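Local coordinates for periplasmic oligopeptide-binding protein (Burkholderia pseudomallei, PDB 3ZS6) that probably captures oligopeptides in the periplasm and hands them to an ABC transporter for import, at residues R224-G229 with K247-E252; I231-S236 with A477-K482; T8-A13 with L214-D219. All blocks are in the same frame, centred on the assembly; numbering follows the deposited sequence.

Contact 1. Residues R224-G229 with K247-E252; sequences RMYQAG and KQFGKE
Tyr226 OH donates to Glu252 OE1 over 2.7 Å, the shortest polar bond between these segments. It belongs to one of two modelled conformers of Glu252, so it need not be made all the time. OE1 lies at the rim of the tyrosine ring, near the ring plane, whereas the hydroxyl reaches OE1 from above the carboxylate, 54° out of its plane. The other carboxylate oxygen, OE2, is hydrogen-bonded to Ser483 OG. Tyr226 swings CG away from its backbone N (chi1 179°), and this carries the ring off helix 219-227 toward the end of helix 242-249. There the ring edge points at the face of Phe249 in a T-shaped stack, with planes at 83° and centroids 5.4 Å apart; Tyr226 CE1 and Phe249 CD1 come within 3.8 Å. One face of Phe249 is covered by its own neighbour, Gln248, whose CG stands 3.8 Å above the ring centre, while Gln227 CB approaches its rim at 4.3 Å from CZ. Farther out, the extended side chains of Gln227 and Gln248 cross at about a right angle on the exposed side. Gly229, with positive phi, ends helix 219-227 in a Schellman motif, and the partner helix breaks at Gly250. Lys482 is hydrogen-bonded to Tyr226 O and makes a cation-pi contact with its ring. The tyrosine hydroxyl and Ser483 each engage one oxygen of the carboxylate, which probably steadies the Glu252 conformer that makes the bond.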
loop_
_atom_site.group_PDB
_atom_site.type_symbol
_atom_site.label_atom_id
_atom_site.label_comp_id
_atom_site.label_asym_id
_atom_site.label_seq_id
_atom_site.Cartn_x
_atom_site.Cartn_y
_atom_site.Cartn_z
ATOM N N ARG A 224 9.832 4.535 23.001
ATOM C CA ARG A 224 9.959 4.230 24.417
ATOM C C ARG A 224 9.859 2.731 24.660
ATOM O O ARG A 224 10.644 2.159 25.414
ATOM C CB ARG A 224 8.862 4.935 25.212
ATOM C CG ARG A 224 8.981 6.444 25.289
ATOM C CD ARG A 224 7.923 6.998 26.247
ATOM N NE ARG A 224 7.973 8.450 26.376
ATOM C CZ ARG A 224 7.277 9.140 27.278
ATOM N NH1 ARG A 224 6.482 8.505 28.131
ATOM N NH2 ARG A 224 7.377 10.462 27.332
ATOM N N MET A 225 8.882 2.094 24.026
ATOM C CA MET A 225 8.697 0.661 24.202
ATOM C C MET A 225 9.855 -0.135 23.604
ATOM O O MET A 225 10.237 -1.177 24.128
ATOM C CB MET A 225 7.365 0.216 23.587
ATOM C CG MET A 225 6.149 0.610 24.417
ATOM S SD MET A 225 4.582 0.300 23.572
ATOM C CE MET A 225 4.636 1.536 22.297
ATOM N N TYR A 226 10.401 0.350 22.495
ATOM C CA TYR A 226 11.525 -0.321 21.869
ATOM C C TYR A 226 12.706 -0.256 22.831
ATOM O O TYR A 226 13.351 -1.269 23.117
ATOM C CB TYR A 226 11.864 0.357 20.545
ATOM C CG TYR A 226 13.045 -0.227 19.806
ATOM C CD1 TYR A 226 14.336 0.177 20.101
ATOM C CD2 TYR A 226 12.863 -1.167 18.792
ATOM C CE1 TYR A 226 15.433 -0.350 19.420
ATOM C CE2 TYR A 226 13.947 -1.699 18.102
ATOM C CZ TYR A 226 15.228 -1.286 18.426
ATOM O OH TYR A 226 16.306 -1.789 17.748
ATOM N N GLN A 227 12.954 0.943 23.352
ATOM C CA GLN A 227 14.051 1.169 24.288
ATOM C C GLN A 227 13.926 0.277 25.528
ATOM O O GLN A 227 14.926 -0.210 26.049
ATOM C CB GLN A 227 14.113 2.649 24.678
ATOM C CG GLN A 227 15.311 3.049 25.520
ATOM C CD GLN A 227 15.409 4.561 25.714
ATOM O OE1 GLN A 227 14.630 5.328 25.139
ATOM N NE2 GLN A 227 16.370 4.993 26.528
ATOM N N ALA A 228 12.697 0.045 25.984
ATOM C CA ALA A 228 12.463 -0.788 27.165
ATOM C C ALA A 228 12.497 -2.272 26.831
ATOM O O ALA A 228 12.390 -3.117 27.713
ATOM C CB ALA A 228 11.135 -0.428 27.813
ATOM N N GLY A 229 12.626 -2.599 25.551
ATOM C CA GLY A 229 12.655 -3.992 25.142
ATOM C C GLY A 229 11.284 -4.644 25.038
ATOM O O GLY A 229 11.177 -5.868 25.037
ATOM N N LYS A 247 22.498 8.036 16.895
ATOM C CA LYS A 247 23.597 8.055 17.845
ATOM C C LYS A 247 23.387 6.995 18.911
ATOM O O LYS A 247 24.327 6.302 19.306
ATOM C CB LYS A 247 23.705 9.435 18.499
ATOM C CG LYS A 247 24.801 9.550 19.538
ATOM C CD LYS A 247 24.467 10.642 20.545
ATOM C CE LYS A 247 23.973 11.904 19.849
ATOM N NZ LYS A 247 23.078 12.716 20.726
ATOM N N GLN A 248 22.147 6.871 19.369
ATOM C CA GLN A 248 21.819 5.937 20.443
ATOM C C GLN A 248 21.709 4.479 19.993
ATOM O O GLN A 248 22.112 3.577 20.720
ATOM C CB GLN A 248 20.517 6.341 21.145
ATOM C CG GLN A 248 20.143 5.407 22.309
ATOM C CD GLN A 248 18.945 5.905 23.114
ATOM O OE1 GLN A 248 18.361 6.940 22.798
ATOM N NE2 GLN A 248 18.581 5.167 24.159
ATOM N N PHE A 249 21.155 4.244 18.808
ATOM C CA PHE A 249 20.844 2.870 18.401
ATOM C C PHE A 249 21.710 2.352 17.246
ATOM O O PHE A 249 21.675 1.162 16.916
ATOM C CB PHE A 249 19.350 2.739 18.070
ATOM C CG PHE A 249 18.446 2.989 19.249
ATOM C CD1 PHE A 249 18.270 2.016 20.223
ATOM C CD2 PHE A 249 17.787 4.201 19.392
ATOM C CE1 PHE A 249 17.449 2.247 21.316
ATOM C CE2 PHE A 249 16.961 4.435 20.481
ATOM C CZ PHE A 249 16.792 3.455 21.444
ATOM N N GLY A 250 22.471 3.254 16.637
ATOM C CA GLY A 250 23.383 2.914 15.562
ATOM C C GLY A 250 22.754 2.112 14.437
ATOM O O GLY A 250 21.768 2.537 13.834
ATOM N N LYS A 251 23.326 0.942 14.171
ATOM C CA LYS A 251 22.930 0.124 13.033
ATOM C C LYS A 251 21.585 -0.576 13.204
ATOM O O LYS A 251 21.068 -1.158 12.255
ATOM C CB LYS A 251 24.036 -0.886 12.677
ATOM C CG LYS A 251 25.332 -0.228 12.173
ATOM C CD LYS A 251 26.390 -1.283 11.821
ATOM C CE LYS A 251 27.807 -0.704 11.800
ATOM N NZ LYS A 251 28.841 -1.786 11.679
ATOM N N GLU A 252 21.022 -0.540 14.408
ATOM C CA GLU A 252 19.642 -0.995 14.585
ATOM C C GLU A 252 18.691 -0.118 13.763
ATOM O O GLU A 252 17.591 -0.540 13.381
ATOM C CB GLU A 252 19.245 -1.005 16.068
ATOM C CG GLU A 252 20.108 -1.947 16.906
ATOM C CD GLU A 252 19.685 -2.027 18.358
ATOM O OE1 GLU A 252 18.746 -1.301 18.750
ATOM O OE2 GLU A 252 20.293 -2.825 19.108
#

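Contact 2. Residues I231-S236 with A477-K482; sequences IDYTYS and ADRLVK
Thr234 OG1 is gripped twice: it accepts the backbone N-H of Leu480 (3.1 Å from N) and donates to Ser236 O at 2.7 Å, in the carbonyl plane and on a lone pair. Backbone bonds flank it, Thr234 N to Leu480 O and Lys482 N to Asp232 O, around the single bridge of Tyr233 with Val481. Here packing is tight. Val481 CG2 sits over one face of the Tyr233 ring, 4.1 Å from its centroid, and Arg479 CD makes an off-centre CH-pi contact. Arg479 has CG between its backbone N and carbonyl carbon (chi1 68°), and a bend at chi3 (55°) turns the guanidinium toward Tyr233, 24° from its plane; NE bonds weakly to Thr234 O and Tyr235 O, and NH2 has a salt bridge to Asp495. Looser is the partly exposed Ser236 side chain. Although Ser236 CA makes a CA-H...O contact with Asp478 O, the hydroxyl relies on water 1, which bridges the segments, accepting from Ser236 OG at 2.7 Å and donating to Asp478 O. Strand 253-258 pairs with 470-480, strand 6-11 bonds to 231-236, and helices 219-227 and 242-249 pack on Leu480 through Leu223, Tyr226, Ile245 and Phe249.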
loop_
_atom_site.group_PDB
_atom_site.type_symbol
_atom_site.label_atom_id
_atom_site.label_comp_id
_atom_site.label_asym_id
_atom_site.label_seq_id
_atom_site.Cartn_x
_atom_site.Cartn_y
_atom_site.Cartn_z
ATOM N N ILE A 231 9.357 -4.046 22.398
ATOM C CA ILE A 231 9.167 -4.192 20.959
ATOM C C ILE A 231 10.511 -4.518 20.316
ATOM O O ILE A 231 11.531 -4.000 20.748
ATOM C CB ILE A 231 8.639 -2.874 20.355
ATOM C CG1 ILE A 231 7.244 -2.570 20.896
ATOM C CG2 ILE A 231 8.625 -2.943 18.833
ATOM C CD1 ILE A 231 6.719 -1.205 20.487
ATOM N N ASP A 232 10.525 -5.365 19.291
ATOM C CA ASP A 232 11.794 -5.712 18.645
ATOM C C ASP A 232 11.967 -5.024 17.295
ATOM O O ASP A 232 13.057 -5.046 16.715
ATOM C CB ASP A 232 11.899 -7.224 18.411
ATOM C CG ASP A 232 11.633 -8.033 19.663
ATOM O OD1 ASP A 232 12.444 -7.952 20.607
ATOM O OD2 ASP A 232 10.621 -8.765 19.689
ATOM N N TYR A 233 10.887 -4.420 16.803
ATOM C CA TYR A 233 10.760 -4.077 15.391
ATOM C C TYR A 233 9.706 -2.977 15.293
ATOM O O TYR A 233 8.518 -3.254 15.428
ATOM C CB TYR A 233 10.282 -5.340 14.660
ATOM C CG TYR A 233 10.260 -5.337 13.142
ATOM C CD1 TYR A 233 9.350 -4.556 12.434
ATOM C CD2 TYR A 233 11.121 -6.164 12.414
ATOM C CE1 TYR A 233 9.308 -4.578 11.040
ATOM C CE2 TYR A 233 11.089 -6.195 11.020
ATOM C CZ TYR A 233 10.183 -5.397 10.342
ATOM O OH TYR A 233 10.146 -5.415 8.966
ATOM N N THR A 234 10.132 -1.733 15.077
ATOM C CA THR A 234 9.181 -0.626 15.012
ATOM C C THR A 234 8.649 -0.433 13.601
ATOM O O THR A 234 9.196 -0.959 12.637
ATOM C CB THR A 234 9.802 0.728 15.463
ATOM O OG1 THR A 234 10.707 1.210 14.457
ATOM C CG2 THR A 234 10.526 0.591 16.803
ATOM N N TYR A 235 7.596 0.365 13.485
ATOM C CA TYR A 235 7.059 0.713 12.180
ATOM C C TYR A 235 7.981 1.709 11.469
ATOM O O TYR A 235 8.364 1.511 10.310
ATOM C CB TYR A 235 5.660 1.301 12.335
ATOM C CG TYR A 235 5.136 1.940 11.072
ATOM C CD1 TYR A 235 4.868 1.171 9.944
ATOM C CD2 TYR A 235 4.904 3.312 11.009
ATOM C CE1 TYR A 235 4.388 1.749 8.779
ATOM C CE2 TYR A 235 4.414 3.901 9.852
ATOM C CZ TYR A 235 4.159 3.116 8.744
ATOM O OH TYR A 235 3.682 3.702 7.596
ATOM N N SER A 236 8.358 2.767 12.177
ATOM C CA SER A 236 9.224 3.805 11.631
ATOM C C SER A 236 10.073 4.419 12.747
ATOM O O SER A 236 10.410 3.751 13.717
ATOM C CB SER A 236 8.371 4.881 10.951
ATOM O OG SER A 236 9.165 5.936 10.444
ATOM N N ALA A 477 12.308 4.472 4.619
ATOM C CA ALA A 477 12.122 3.131 5.173
ATOM C C ALA A 477 12.694 2.991 6.589
ATOM O O ALA A 477 12.615 1.917 7.203
ATOM C CB ALA A 477 12.777 2.096 4.250
ATOM N N ASP A 478 13.281 4.074 7.087
ATOM C CA ASP A 478 13.951 4.088 8.383
ATOM C C ASP A 478 13.086 3.529 9.502
ATOM O O ASP A 478 11.969 3.994 9.733
ATOM C CB ASP A 478 14.389 5.511 8.748
ATOM C CG ASP A 478 15.511 6.028 7.859
ATOM O OD1 ASP A 478 15.768 5.422 6.800
ATOM O OD2 ASP A 478 16.118 7.059 8.214
ATOM N N ARG A 479 13.621 2.532 10.200
ATOM C CA ARG A 479 12.965 1.966 11.370
ATOM C C ARG A 479 14.012 1.310 12.274
ATOM O O ARG A 479 15.162 1.111 11.858
ATOM C CB ARG A 479 11.882 0.955 10.962
ATOM C CG ARG A 479 12.401 -0.333 10.309
ATOM C CD ARG A 479 11.385 -1.485 10.444
ATOM N NE ARG A 479 10.066 -1.122 9.922
ATOM C CZ ARG A 479 9.682 -1.310 8.661
ATOM N NH1 ARG A 479 10.512 -1.860 7.776
ATOM N NH2 ARG A 479 8.467 -0.937 8.278
ATOM N N LEU A 480 13.619 1.003 13.509
ATOM C CA LEU A 480 14.510 0.339 14.459
ATOM C C LEU A 480 14.183 -1.146 14.526
ATOM O O LEU A 480 13.027 -1.527 14.710
ATOM C CB LEU A 480 14.391 0.967 15.853
ATOM C CG LEU A 480 14.960 2.385 16.003
ATOM C CD1 LEU A 480 14.387 3.102 17.227
ATOM C CD2 LEU A 480 16.493 2.354 16.060
ATOM N N VAL A 481 15.208 -1.975 14.362
ATOM C CA VAL A 481 15.074 -3.422 14.480
ATOM C C VAL A 481 16.259 -3.910 15.315
ATOM O O VAL A 481 17.412 -3.599 15.012
ATOM C CB VAL A 481 15.066 -4.118 13.108
ATOM C CG1 VAL A 481 14.994 -5.635 13.270
ATOM C CG2 VAL A 481 13.892 -3.608 12.242
ATOM N N LYS A 482 15.969 -4.650 16.381
ATOM C CA LYS A 482 16.994 -5.057 17.345
ATOM C C LYS A 482 18.149 -5.820 16.680
ATOM O O LYS A 482 17.955 -6.515 15.676
ATOM C CB LYS A 482 16.360 -5.899 18.459
ATOM C CG LYS A 482 15.332 -5.136 19.306
ATOM C CD LYS A 482 16.021 -4.178 20.278
ATOM C CE LYS A 482 15.020 -3.484 21.202
ATOM N NZ LYS A 482 15.714 -2.700 22.270
HETATM O O HOH W 1 10.381 5.110 8.220
#

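Contact 3. Residues T8-A13 with L214-D219; sequences TRQVPA and LPIEND
Gln10 lays its CG and amide nitrogen against Ile216. CB passes 4.0 Å from Leu214 O; CG then rests on the branch of Ile216, 3.6 Å from its CB and nearly as close to CG1, the two side chains crossing at about a right angle. CD follows, 4.0 Å from Ile216 O. A bend at chi2 (-115°) turns the amide along 214-219, bringing NE2 within 2.9 Å of Ile216 O, a weak bond because the N-H points well off the carbonyl (129°). NE2 also donates to water 3, which in turn donates to Asp219 OD1. On the other amide corner OE1 accepts the backbone N-H of Tyr235, with water 2 lying between OE1 and Asp219 OD1. Alongside this side chain runs parallel beta pairing: Leu214 N donates to Arg9 O at 3.0 Å, Val11 N to Leu214 O and Ile216 N to Val11 O, both at 2.9 Å. The N-terminal strand 6-11 is thereby added as an outer strand to a mixed four-stranded sheet, whose order is 6-11, 210-215, 191-196, 181-187, in a protein of the periplasmic binding protein clan. Gln10 and Leu214 share one face of the pair, Val11 and Pro215 the other. At the start of the pairing, before Gln10, Thr8 CG2 touches Leu214 CD1 at 3.8 Å. Where strand 6-11 has ended, Ala13 C lies against Pro215 CB, and water 4 donates to both Pro12 O and Glu217 O. Asn218 then caps the start of helix 219-227, its OD1 accepting from Thr221 N.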
loop_
_atom_site.group_PDB
_atom_site.type_symbol
_atom_site.label_atom_id
_atom_site.label_comp_id
_atom_site.label_asym_id
_atom_site.label_seq_id
_atom_site.Cartn_x
_atom_site.Cartn_y
_atom_site.Cartn_z
ATOM N N THR A 8 8.049 -9.323 18.481
ATOM C CA THR A 8 7.007 -8.323 18.689
ATOM C C THR A 8 7.230 -7.152 17.733
ATOM O O THR A 8 8.281 -6.496 17.778
ATOM C CB THR A 8 7.010 -7.808 20.139
ATOM O OG1 THR A 8 6.762 -8.897 21.030
ATOM C CG2 THR A 8 5.934 -6.737 20.346
ATOM N N ARG A 9 6.246 -6.904 16.870
ATOM C CA ARG A 9 6.346 -5.866 15.841
ATOM C C ARG A 9 5.290 -4.789 16.075
ATOM O O ARG A 9 4.141 -5.102 16.385
ATOM C CB ARG A 9 6.130 -6.472 14.440
ATOM C CG ARG A 9 7.018 -7.686 14.126
ATOM C CD ARG A 9 6.574 -8.382 12.822
ATOM N NE ARG A 9 6.687 -7.504 11.654
ATOM C CZ ARG A 9 6.985 -7.918 10.425
ATOM N NH1 ARG A 9 7.194 -9.212 10.189
ATOM N NH2 ARG A 9 7.081 -7.033 9.427
ATOM N N GLN A 10 5.673 -3.526 15.909
ATOM C CA GLN A 10 4.729 -2.417 16.086
ATOM C C GLN A 10 4.135 -2.010 14.742
ATOM O O GLN A 10 4.865 -1.825 13.762
ATOM C CB GLN A 10 5.403 -1.211 16.751
ATOM C CG GLN A 10 4.496 0.044 16.864
ATOM C CD GLN A 10 4.980 1.237 16.028
ATOM O OE1 GLN A 10 6.177 1.417 15.801
ATOM N NE2 GLN A 10 4.039 2.070 15.596
ATOM N N VAL A 11 2.810 -1.891 14.691
ATOM C CA VAL A 11 2.136 -1.366 13.496
ATOM C C VAL A 11 1.460 -0.016 13.794
ATOM O O VAL A 11 1.113 0.268 14.942
ATOM C CB VAL A 11 1.148 -2.388 12.893
ATOM C CG1 VAL A 11 1.916 -3.571 12.264
ATOM C CG2 VAL A 11 0.165 -2.877 13.949
ATOM N N PRO A 12 1.284 0.826 12.759
ATOM C CA PRO A 12 0.878 2.227 12.973
ATOM C C PRO A 12 -0.593 2.419 13.357
ATOM O O PRO A 12 -0.974 3.518 13.755
ATOM C CB PRO A 12 1.163 2.885 11.614
ATOM C CG PRO A 12 1.011 1.745 10.619
ATOM C CD PRO A 12 1.570 0.536 11.341
ATOM N N ALA A 13 -1.406 1.371 13.252
ATOM C CA ALA A 13 -2.831 1.488 13.555
ATOM C C ALA A 13 -3.483 0.107 13.648
ATOM O O ALA A 13 -2.875 -0.894 13.258
ATOM C CB ALA A 13 -3.530 2.328 12.488
ATOM N N LEU A 214 1.459 -5.095 17.769
ATOM C CA LEU A 214 0.878 -4.059 18.632
ATOM C C LEU A 214 0.593 -2.789 17.840
ATOM O O LEU A 214 1.514 -2.173 17.304
ATOM C CB LEU A 214 1.836 -3.709 19.778
ATOM C CG LEU A 214 2.372 -4.861 20.629
ATOM C CD1 LEU A 214 3.362 -4.331 21.687
ATOM C CD2 LEU A 214 1.207 -5.581 21.281
ATOM N N PRO A 215 -0.684 -2.396 17.752
ATOM C CA PRO A 215 -1.033 -1.106 17.143
ATOM C C PRO A 215 -0.658 0.032 18.071
ATOM O O PRO A 215 -1.228 0.156 19.168
ATOM C CB PRO A 215 -2.559 -1.180 17.010
ATOM C CG PRO A 215 -2.974 -2.128 18.097
ATOM C CD PRO A 215 -1.876 -3.159 18.158
ATOM N N ILE A 216 0.298 0.847 17.641
ATOM C CA ILE A 216 0.738 2.010 18.408
ATOM C C ILE A 216 0.763 3.209 17.466
ATOM O O ILE A 216 1.558 3.243 16.523
ATOM C CB ILE A 216 2.166 1.802 18.946
ATOM C CG1 ILE A 216 2.265 0.493 19.742
ATOM C CG2 ILE A 216 2.603 2.990 19.797
ATOM C CD1 ILE A 216 1.639 0.568 21.120
ATOM N N GLU A 217 -0.085 4.196 17.726
ATOM C CA GLU A 217 -0.260 5.296 16.790
ATOM C C GLU A 217 0.878 6.301 16.860
ATOM O O GLU A 217 1.238 6.913 15.859
ATOM C CB GLU A 217 -1.601 5.995 17.042
ATOM C CG GLU A 217 -2.809 5.059 16.921
ATOM C CD GLU A 217 -2.911 4.062 18.081
ATOM O OE1 GLU A 217 -2.223 4.255 19.110
ATOM O OE2 GLU A 217 -3.683 3.083 17.961
ATOM N N ASN A 218 1.435 6.454 18.056
ATOM C CA ASN A 218 2.431 7.475 18.343
ATOM C C ASN A 218 3.859 6.919 18.271
ATOM O O ASN A 218 4.218 6.019 19.031
ATOM C CB ASN A 218 2.159 8.055 19.732
ATOM C CG ASN A 218 3.067 9.218 20.071
ATOM O OD1 ASN A 218 4.217 9.026 20.468
ATOM N ND2 ASN A 218 2.552 10.438 19.924
ATOM N N ASP A 219 4.666 7.451 17.357
ATOM C CA ASP A 219 6.015 6.926 17.139
ATOM C C ASP A 219 6.924 7.095 18.362
ATOM O O ASP A 219 7.813 6.278 18.603
ATOM C CB ASP A 219 6.648 7.562 15.900
ATOM C CG ASP A 219 5.919 7.187 14.614
ATOM O OD1 ASP A 219 5.756 5.976 14.353
ATOM O OD2 ASP A 219 5.501 8.102 13.868
HETATM O O HOH W 2 7.449 3.611 14.842
HETATM O O HOH W 3 3.642 4.533 14.202
HETATM O O HOH W 4 -0.064 5.897 13.338
#

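In the fold
Contact 2 lies between the others, its centre about 9 Å from that of contact 1 and about 10 Å from that of contact 3; the centres of those two are about 15 Å apart. Toward contact 1, Lys482 NZ reaches Tyr226 O at 2.9 Å, and Glu252 O accepts the N-H of Val481. Toward contact 3, Tyr233 O accepts Gln10 N at 2.9 Å and Asp232 OD2 accepts Thr8 N. Contacts 1 and 3 meet through Met225 CE on Ile216 CD1. Residues 231-236 are thus bonded to both the N-terminal strand and the late strand 470-480. Peptides are probably bound in a cleft between lobes, as in other members of the family.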